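Local atomic coordinates of uroporphyrinogen III cosynthase (HemD) (Helicobacter pylori, PDB entry 3P9Z), a protein that probably catalyses the cyclisation of the linear tetrapyrrole hydroxymethylbilane to the macrocycle uroporphyrinogen III, with release of water, in tetrapyrrole (haem) biosynthesis. Residues Asn39-Thr44 with Gln66-Tyr71; Phe50-Thr55 with His84-Ala89; Lys111-Leu116 with His132-Lys137. One frame throughout, in Å; residues are numbered along the deposited sequence.

In the fold
All three contacts belong to one alpha/beta domain. Contacts 1 and 3, with centres about 10 Å apart, lie side by side in one sheet: strand 40-43 pairs with strand 70-72 on one flank and with strand 112-118 on the other, where Ala40 O accepts from Leu114 N at 2.9 Å. Contact 2, centred about 9 Å from contact 1, packs helix 46-55 against the loop that follows helix 75-83; Ala70 N to Lys87 O, 2.7 Å, ties that loop to the outermost strand. Contacts 2 and 3 meet through Leu52 and Leu116. Thr44 and Tyr115 both hydrogen-bond a malonate, probably from the crystallisation liquor, which may mark a pocket.

Contact 1: Asn39-Thr44 with Gln66-Tyr71; sequences NALIFT and QNIPAY
Leu41 O is gripped from the neighbouring strand by the backbone of Tyr71, whose N lies 2.8 Å away and whose N-H points at it with an angle of 161°. Leu41 O also takes a CA-H...O contact from Ala70 CA and lies at the edge of the Tyr71 ring, near its plane, 3.7 Å from Tyr71 CD2. Two further backbone bonds extend the pairing, Leu41 N to Pro69 O at 2.9 Å and Phe43 N to Tyr71 O at 3.1 Å, in the alternating pattern of a parallel pair in which Leu41 faces Ala70 and Ile42 faces Tyr71.

The side chains divide between the two faces of the sheet. On the face of Leu41 and Ala70, the Leu41 side chain crosses that of Ile68 at about a right angle, its CG resting 3.8 Å from Ile68 CG2. That methyl is anti to the backbone N of Ile68, and this turns it in against the chain at Asn39 and Ala40 as well. Farther along the same face, Phe43 CE1 meets Ala70 CB at 4.1 Å, while the helix 46-55 residues Ala48, Val49 and Leu52 pack on the Phe43 ring. On the face of Ile42 and Tyr71, the phenol ring reaches back along the strand until Tyr71 CE2 stands 4.0 Å from Ala40 CB, and Leu107 and Leu108 of helix 105-108 cover this side.

Where the two segments begin to pair, Pro69 CD touches Asn39 O, and the Asn39 side chain turns to the other neighbour, its OD1 accepting from Ser112 N. Helices 46-55 and 60-66 connect the two strands in a beta-alpha-beta crossover, which places strand 70-72 at the border of the sheet in this alpha/beta domain of the HemD fold.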
# COMPACT_ATOMS: atom_id res chain seq x y z
N ASN A 39 -7.55 5.44 -23.28
CA ASN A 39 -6.21 5.87 -23.73
C ASN A 39 -5.30 6.35 -22.59
O ASN A 39 -4.22 6.91 -22.83
CB ASN A 39 -6.30 6.94 -24.84
CG ASN A 39 -7.18 8.14 -24.46
OD1 ASN A 39 -7.71 8.24 -23.35
ND2 ASN A 39 -7.34 9.06 -25.42
N ALA A 40 -5.73 6.13 -21.35
CA ALA A 40 -4.92 6.41 -20.18
C ALA A 40 -5.26 5.46 -19.05
O ALA A 40 -6.44 5.18 -18.80
CB ALA A 40 -5.10 7.87 -19.70
N LEU A 41 -4.23 4.98 -18.37
CA LEU A 41 -4.43 4.21 -17.15
C LEU A 41 -3.89 5.02 -15.98
O LEU A 41 -2.94 5.81 -16.14
CB LEU A 41 -3.67 2.89 -17.21
CG LEU A 41 -3.80 1.94 -18.41
CD1 LEU A 41 -2.79 0.83 -18.23
CD2 LEU A 41 -5.22 1.38 -18.59
N ILE A 42 -4.46 4.83 -14.81
CA ILE A 42 -3.89 5.42 -13.62
C ILE A 42 -3.80 4.42 -12.47
O ILE A 42 -4.71 3.61 -12.27
CB ILE A 42 -4.57 6.77 -13.25
CG1 ILE A 42 -3.85 7.45 -12.08
CG2 ILE A 42 -6.09 6.61 -12.99
CD1 ILE A 42 -4.15 8.90 -11.99
N PHE A 43 -2.67 4.48 -11.77
CA PHE A 43 -2.36 3.62 -10.64
C PHE A 43 -1.96 4.49 -9.45
O PHE A 43 -1.32 5.53 -9.63
CB PHE A 43 -1.17 2.71 -10.98
CG PHE A 43 -1.41 1.78 -12.14
CD1 PHE A 43 -1.26 2.22 -13.46
CD2 PHE A 43 -1.77 0.45 -11.92
CE1 PHE A 43 -1.48 1.35 -14.55
CE2 PHE A 43 -1.98 -0.44 -13.00
CZ PHE A 43 -1.84 0.01 -14.31
N THR A 44 -2.36 4.07 -8.25
CA THR A 44 -1.90 4.70 -7.01
C THR A 44 -0.99 3.75 -6.23
O THR A 44 -0.27 4.18 -5.35
CB THR A 44 -3.07 5.07 -6.09
OG1 THR A 44 -3.85 3.90 -5.85
CG2 THR A 44 -3.94 6.13 -6.72
N GLN A 66 -0.26 -2.90 -21.37
CA GLN A 66 1.12 -2.42 -21.38
C GLN A 66 1.35 -1.40 -22.50
O GLN A 66 2.39 -0.73 -22.53
CB GLN A 66 2.10 -3.59 -21.50
CG GLN A 66 2.43 -4.22 -20.16
CD GLN A 66 3.06 -5.61 -20.28
OE1 GLN A 66 2.88 -6.32 -21.28
NE2 GLN A 66 3.78 -6.01 -19.25
N ASN A 67 0.36 -1.31 -23.40
CA ASN A 67 0.42 -0.40 -24.54
C ASN A 67 -0.33 0.92 -24.33
O ASN A 67 -0.24 1.81 -25.16
CB ASN A 67 -0.11 -1.11 -25.78
CG ASN A 67 0.20 -0.35 -27.07
OD1 ASN A 67 1.36 -0.03 -27.36
ND2 ASN A 67 -0.84 -0.05 -27.85
N ILE A 68 -1.07 1.04 -23.23
CA ILE A 68 -1.87 2.22 -22.96
C ILE A 68 -1.11 3.14 -22.02
O ILE A 68 -0.72 2.72 -20.92
CB ILE A 68 -3.26 1.85 -22.36
CG1 ILE A 68 -4.04 0.96 -23.34
CG2 ILE A 68 -4.06 3.12 -21.98
CD1 ILE A 68 -5.25 0.22 -22.71
N PRO A 69 -0.86 4.40 -22.44
CA PRO A 69 -0.09 5.31 -21.57
C PRO A 69 -0.59 5.30 -20.11
O PRO A 69 -1.79 5.46 -19.86
CB PRO A 69 -0.27 6.68 -22.23
CG PRO A 69 -0.53 6.35 -23.71
CD PRO A 69 -1.32 5.07 -23.68
N ALA A 70 0.35 5.08 -19.18
CA ALA A 70 0.06 4.90 -17.77
C ALA A 70 0.60 6.07 -16.93
O ALA A 70 1.74 6.53 -17.13
CB ALA A 70 0.67 3.58 -17.27
N TYR A 71 -0.24 6.54 -16.01
CA TYR A 71 0.06 7.62 -15.10
C TYR A 71 0.10 7.06 -13.69
O TYR A 71 -0.56 6.05 -13.38
CB TYR A 71 -1.00 8.72 -15.20
CG TYR A 71 -0.99 9.43 -16.55
CD1 TYR A 71 -0.38 10.67 -16.70
CD2 TYR A 71 -1.58 8.85 -17.67
CE1 TYR A 71 -0.36 11.32 -17.91
CE2 TYR A 71 -1.58 9.48 -18.90
CZ TYR A 71 -0.96 10.71 -19.01
OH TYR A 71 -0.93 11.34 -20.21

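Contact 2: Phe50-Thr55 with His84-Ala89; sequences FSLLET and HHFKVA
Leu53 divides its two methyls between two rings of the 84-89 loop: CD1 lies 3.6 Å from His84 ND1, and CD2 lies 4.0 Å from Phe86 CE1. With CG anti to the carbonyl carbon (chi1 -67°), the leucine fork leaves helix 46-55 toward the loop and sets one branch against each aromatic group. Leu52, one residue back, brings CD1 to 4.1 Å from Phe86 CE2, crossing the phenylalanine side chain at about a right angle, so that neighbouring leucines touch Phe86 at two ring carbons. This is the densely filled part of the contact: Leu52 and Phe86 are buried, with Leu62 and Gln66 of helix 60-66 and Leu81 of helix 75-83 also touching the Phe86 ring.

The solvent side is less enclosed, though its atoms come no less close. Phe50 turns an edge to the face of His84 in an offset T-shaped pair, the planes 88° apart and the centroids 5.8 Å apart; its CE1 comes within 3.8 Å of His84 NE2, which lies near the plane of the phenyl ring. Both rings remain partly exposed.

His84 and Phe86 flank His85, the C-prime residue of the Schellman motif that ends helix 75-83. The two segments share no hydrogen bond, so their contact rests on van der Waals and aromatic packing, with the imidazole of His84 offering its ring rather than a polar bond.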
# COMPACT_ATOMS: atom_id res chain seq x y z
N PHE A 50 1.20 -5.37 -9.89
CA PHE A 50 1.50 -6.79 -9.66
C PHE A 50 0.30 -7.69 -9.89
O PHE A 50 0.44 -8.80 -10.38
CB PHE A 50 2.02 -7.01 -8.24
CG PHE A 50 3.32 -6.33 -7.97
CD1 PHE A 50 4.32 -6.30 -8.95
CD2 PHE A 50 3.56 -5.74 -6.73
CE1 PHE A 50 5.54 -5.67 -8.70
CE2 PHE A 50 4.78 -5.10 -6.47
CZ PHE A 50 5.77 -5.06 -7.45
N SER A 51 -0.88 -7.20 -9.53
CA SER A 51 -2.13 -7.89 -9.77
C SER A 51 -2.32 -8.15 -11.27
O SER A 51 -2.63 -9.26 -11.66
CB SER A 51 -3.31 -7.09 -9.23
OG SER A 51 -4.54 -7.77 -9.49
N LEU A 52 -2.14 -7.11 -12.09
CA LEU A 52 -2.30 -7.26 -13.55
C LEU A 52 -1.31 -8.28 -14.13
O LEU A 52 -1.69 -9.18 -14.86
CB LEU A 52 -2.16 -5.91 -14.27
CG LEU A 52 -3.25 -4.86 -14.03
CD1 LEU A 52 -2.90 -3.59 -14.79
CD2 LEU A 52 -4.64 -5.36 -14.42
N LEU A 53 -0.04 -8.13 -13.76
CA LEU A 53 1.01 -9.07 -14.14
C LEU A 53 0.68 -10.56 -13.86
O LEU A 53 0.95 -11.43 -14.69
CB LEU A 53 2.33 -8.68 -13.46
CG LEU A 53 2.93 -7.35 -13.94
CD1 LEU A 53 4.13 -6.98 -13.09
CD2 LEU A 53 3.34 -7.44 -15.42
N GLU A 54 0.08 -10.83 -12.70
CA GLU A 54 -0.24 -12.20 -12.30
C GLU A 54 -1.52 -12.75 -12.93
O GLU A 54 -1.50 -13.84 -13.51
CB GLU A 54 -0.30 -12.33 -10.77
CG GLU A 54 -0.54 -13.77 -10.30
CD GLU A 54 -0.38 -13.97 -8.80
OE1 GLU A 54 0.70 -13.64 -8.26
OE2 GLU A 54 -1.34 -14.49 -8.17
N THR A 55 -2.63 -12.03 -12.82
CA THR A 55 -3.92 -12.54 -13.28
C THR A 55 -4.01 -12.58 -14.81
O THR A 55 -4.85 -13.29 -15.36
CB THR A 55 -5.11 -11.69 -12.78
OG1 THR A 55 -4.97 -10.37 -13.30
CG2 THR A 55 -5.17 -11.66 -11.25
N HIS A 84 8.31 -2.90 -15.18
CA HIS A 84 7.57 -4.07 -15.64
C HIS A 84 6.93 -3.93 -17.02
O HIS A 84 5.91 -4.55 -17.30
CB HIS A 84 6.58 -4.55 -14.56
CG HIS A 84 7.26 -5.11 -13.35
ND1 HIS A 84 7.69 -6.42 -13.28
CD2 HIS A 84 7.60 -4.54 -12.17
CE1 HIS A 84 8.27 -6.63 -12.11
NE2 HIS A 84 8.23 -5.50 -11.42
N HIS A 85 7.54 -3.10 -17.87
CA HIS A 85 7.23 -3.02 -19.30
C HIS A 85 5.89 -2.35 -19.67
O HIS A 85 5.36 -2.54 -20.76
CB HIS A 85 7.37 -4.41 -19.96
CG HIS A 85 8.69 -5.07 -19.68
ND1 HIS A 85 8.80 -6.40 -19.34
CD2 HIS A 85 9.95 -4.56 -19.64
CE1 HIS A 85 10.07 -6.69 -19.12
NE2 HIS A 85 10.79 -5.59 -19.30
N PHE A 86 5.36 -1.54 -18.75
CA PHE A 86 4.20 -0.73 -19.08
C PHE A 86 4.69 0.52 -19.81
O PHE A 86 5.87 0.89 -19.68
CB PHE A 86 3.41 -0.38 -17.82
CG PHE A 86 2.59 -1.53 -17.30
CD1 PHE A 86 3.18 -2.56 -16.58
CD2 PHE A 86 1.22 -1.58 -17.54
CE1 PHE A 86 2.41 -3.62 -16.09
CE2 PHE A 86 0.44 -2.64 -17.06
CZ PHE A 86 1.04 -3.66 -16.35
N LYS A 87 3.81 1.10 -20.60
CA LYS A 87 4.05 2.37 -21.26
C LYS A 87 3.78 3.55 -20.31
O LYS A 87 2.64 3.93 -20.06
CB LYS A 87 3.15 2.48 -22.50
CG LYS A 87 3.32 3.78 -23.27
CD LYS A 87 2.36 3.84 -24.45
CE LYS A 87 2.88 3.05 -25.63
NZ LYS A 87 1.78 2.78 -26.60
N VAL A 88 4.85 4.15 -19.80
CA VAL A 88 4.68 5.26 -18.85
C VAL A 88 4.56 6.61 -19.59
O VAL A 88 5.44 6.98 -20.36
CB VAL A 88 5.84 5.30 -17.82
CG1 VAL A 88 5.61 6.41 -16.81
CG2 VAL A 88 5.97 3.94 -17.12
N ALA A 89 3.47 7.32 -19.34
CA ALA A 89 3.23 8.61 -19.98
C ALA A 89 4.19 9.70 -19.52
O ALA A 89 4.67 9.68 -18.39
CB ALA A 89 1.80 9.05 -19.76

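Contact 3: Lys111-Leu116 with His132-Lys137; sequences KSVLYL and HGIDFK
Val113 is held through both its backbone polar atoms by the adjoining strand: its N donates to Asp135 O at 2.9 Å, and its O accepts from Lys137 N at 2.8 Å. The third bond, Tyr115 N to Lys137 O, is also 2.8 Å long and almost perfectly straight, 179° at the hydrogen. These three bonds set Val113 opposite Phe136 and Leu114 opposite Lys137 in a parallel register, with a CA-H...O contact from Phe136 CA to Val113 O beside them.

Around this backbone core come the side chains. Val113 and Phe136 stand on the same face, CB to CB 4.0 Å, and Val113 CG2 slants across to Ile134 CG2 at 3.7 Å. The phenyl ring itself takes little part, because the Phe136 CG sits between the backbone N and the carbonyl carbon (chi1 78°), which leads the ring away to Asp126 and Leu129 of helix 125-131. On the other face, Leu114 CD1 reaches over to Lys137 O at 3.8 Å.

Ahead of Val113 the direct pairing gives way to water 1, which donates to Lys111 O at 2.6 Å and accepts from Asp135 N. The water thus bridges the two segments; the nearby Lys111 O and Asp135 O are both acceptors and do not bond each other. Just upstream, Gly133 completes a Schellman motif that ends helix 125-131 and turns the chain into its strand.

The contact joins the two strands of a beta-alpha-beta unit made of strand 112-118, helix 125-131 and strand 135-146. The helix contacts Tyr115 through Leu125 and Ile134 through Leu129, while strand 40-43 pairs along the far edge of strand 112-118 and its neighbour Thr44 is hydrogen-bonded to Tyr115 OH.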
# COMPACT_ATOMS: atom_id res chain seq x y z
N LYS A 111 -9.10 12.88 -21.69
CA LYS A 111 -8.72 11.46 -21.83
C LYS A 111 -9.81 10.52 -21.28
O LYS A 111 -10.55 10.90 -20.39
CB LYS A 111 -7.41 11.16 -21.09
CG LYS A 111 -6.19 11.98 -21.51
CD LYS A 111 -5.76 11.73 -22.94
CE LYS A 111 -4.49 12.53 -23.27
NZ LYS A 111 -3.34 11.62 -23.42
N SER A 112 -9.88 9.29 -21.81
CA SER A 112 -10.67 8.20 -21.21
C SER A 112 -9.76 7.36 -20.31
O SER A 112 -8.90 6.63 -20.81
CB SER A 112 -11.25 7.29 -22.28
OG SER A 112 -12.35 7.92 -22.89
N VAL A 113 -9.97 7.48 -19.00
CA VAL A 113 -9.05 6.95 -18.00
C VAL A 113 -9.59 5.69 -17.29
O VAL A 113 -10.77 5.61 -16.91
CB VAL A 113 -8.73 8.02 -16.92
CG1 VAL A 113 -7.72 7.48 -15.90
CG2 VAL A 113 -8.22 9.32 -17.56
N LEU A 114 -8.72 4.70 -17.14
CA LEU A 114 -9.05 3.51 -16.40
C LEU A 114 -8.18 3.49 -15.15
O LEU A 114 -6.95 3.43 -15.24
CB LEU A 114 -8.78 2.25 -17.22
CG LEU A 114 -9.07 0.91 -16.52
CD1 LEU A 114 -10.54 0.79 -16.02
CD2 LEU A 114 -8.75 -0.21 -17.49
N TYR A 115 -8.84 3.56 -14.01
CA TYR A 115 -8.17 3.52 -12.71
C TYR A 115 -8.13 2.09 -12.18
O TYR A 115 -9.16 1.52 -11.84
CB TYR A 115 -8.91 4.44 -11.74
CG TYR A 115 -8.39 4.46 -10.32
CD1 TYR A 115 -7.03 4.28 -10.04
CD2 TYR A 115 -9.25 4.71 -9.26
CE1 TYR A 115 -6.55 4.32 -8.72
CE2 TYR A 115 -8.80 4.76 -7.94
CZ TYR A 115 -7.45 4.57 -7.67
OH TYR A 115 -7.02 4.62 -6.36
N LEU A 116 -6.94 1.51 -12.10
CA LEU A 116 -6.80 0.15 -11.55
C LEU A 116 -6.52 0.27 -10.06
O LEU A 116 -5.47 0.79 -9.65
CB LEU A 116 -5.72 -0.64 -12.32
CG LEU A 116 -6.15 -0.60 -13.81
CD1 LEU A 116 -5.02 -0.49 -14.82
CD2 LEU A 116 -7.14 -1.69 -14.24
N HIS A 132 -12.31 16.92 -10.64
CA HIS A 132 -11.55 17.55 -11.73
C HIS A 132 -12.23 17.40 -13.11
O HIS A 132 -11.70 17.86 -14.12
CB HIS A 132 -10.10 17.06 -11.76
CG HIS A 132 -9.21 17.78 -10.79
ND1 HIS A 132 -9.30 17.61 -9.42
CD2 HIS A 132 -8.21 18.67 -10.99
CE1 HIS A 132 -8.39 18.37 -8.83
NE2 HIS A 132 -7.71 19.02 -9.76
N GLY A 133 -13.41 16.78 -13.13
CA GLY A 133 -14.17 16.54 -14.36
C GLY A 133 -13.47 15.61 -15.35
O GLY A 133 -13.54 15.81 -16.56
N ILE A 134 -12.79 14.58 -14.82
CA ILE A 134 -12.10 13.59 -15.65
C ILE A 134 -13.05 12.44 -16.01
O ILE A 134 -13.76 11.92 -15.14
CB ILE A 134 -10.84 13.03 -14.94
CG1 ILE A 134 -9.92 14.16 -14.42
CG2 ILE A 134 -10.09 12.03 -15.83
CD1 ILE A 134 -9.37 15.11 -15.49
N ASP A 135 -13.06 12.07 -17.29
CA ASP A 135 -13.82 10.92 -17.79
C ASP A 135 -13.07 9.64 -17.40
O ASP A 135 -12.04 9.30 -18.02
CB ASP A 135 -13.93 11.04 -19.32
CG ASP A 135 -14.74 9.90 -19.96
OD1 ASP A 135 -15.22 8.99 -19.24
OD2 ASP A 135 -14.90 9.94 -21.20
N PHE A 136 -13.57 8.93 -16.39
CA PHE A 136 -12.88 7.74 -15.88
C PHE A 136 -13.82 6.59 -15.53
O PHE A 136 -15.00 6.81 -15.20
CB PHE A 136 -11.99 8.10 -14.68
CG PHE A 136 -12.75 8.27 -13.39
CD1 PHE A 136 -13.47 9.44 -13.14
CD2 PHE A 136 -12.76 7.26 -12.43
CE1 PHE A 136 -14.19 9.60 -11.94
CE2 PHE A 136 -13.47 7.41 -11.23
CZ PHE A 136 -14.19 8.58 -10.99
N LYS A 137 -13.29 5.37 -15.62
CA LYS A 137 -13.88 4.18 -15.02
C LYS A 137 -12.88 3.60 -14.00
O LYS A 137 -11.67 3.82 -14.11
CB LYS A 137 -14.25 3.14 -16.09
CG LYS A 137 -15.43 3.56 -17.01
CD LYS A 137 -16.71 3.89 -16.20
CE LYS A 137 -17.89 4.28 -17.09
NZ LYS A 137 -17.60 5.48 -17.95
O HOH W 1 -11.22 13.12 -19.15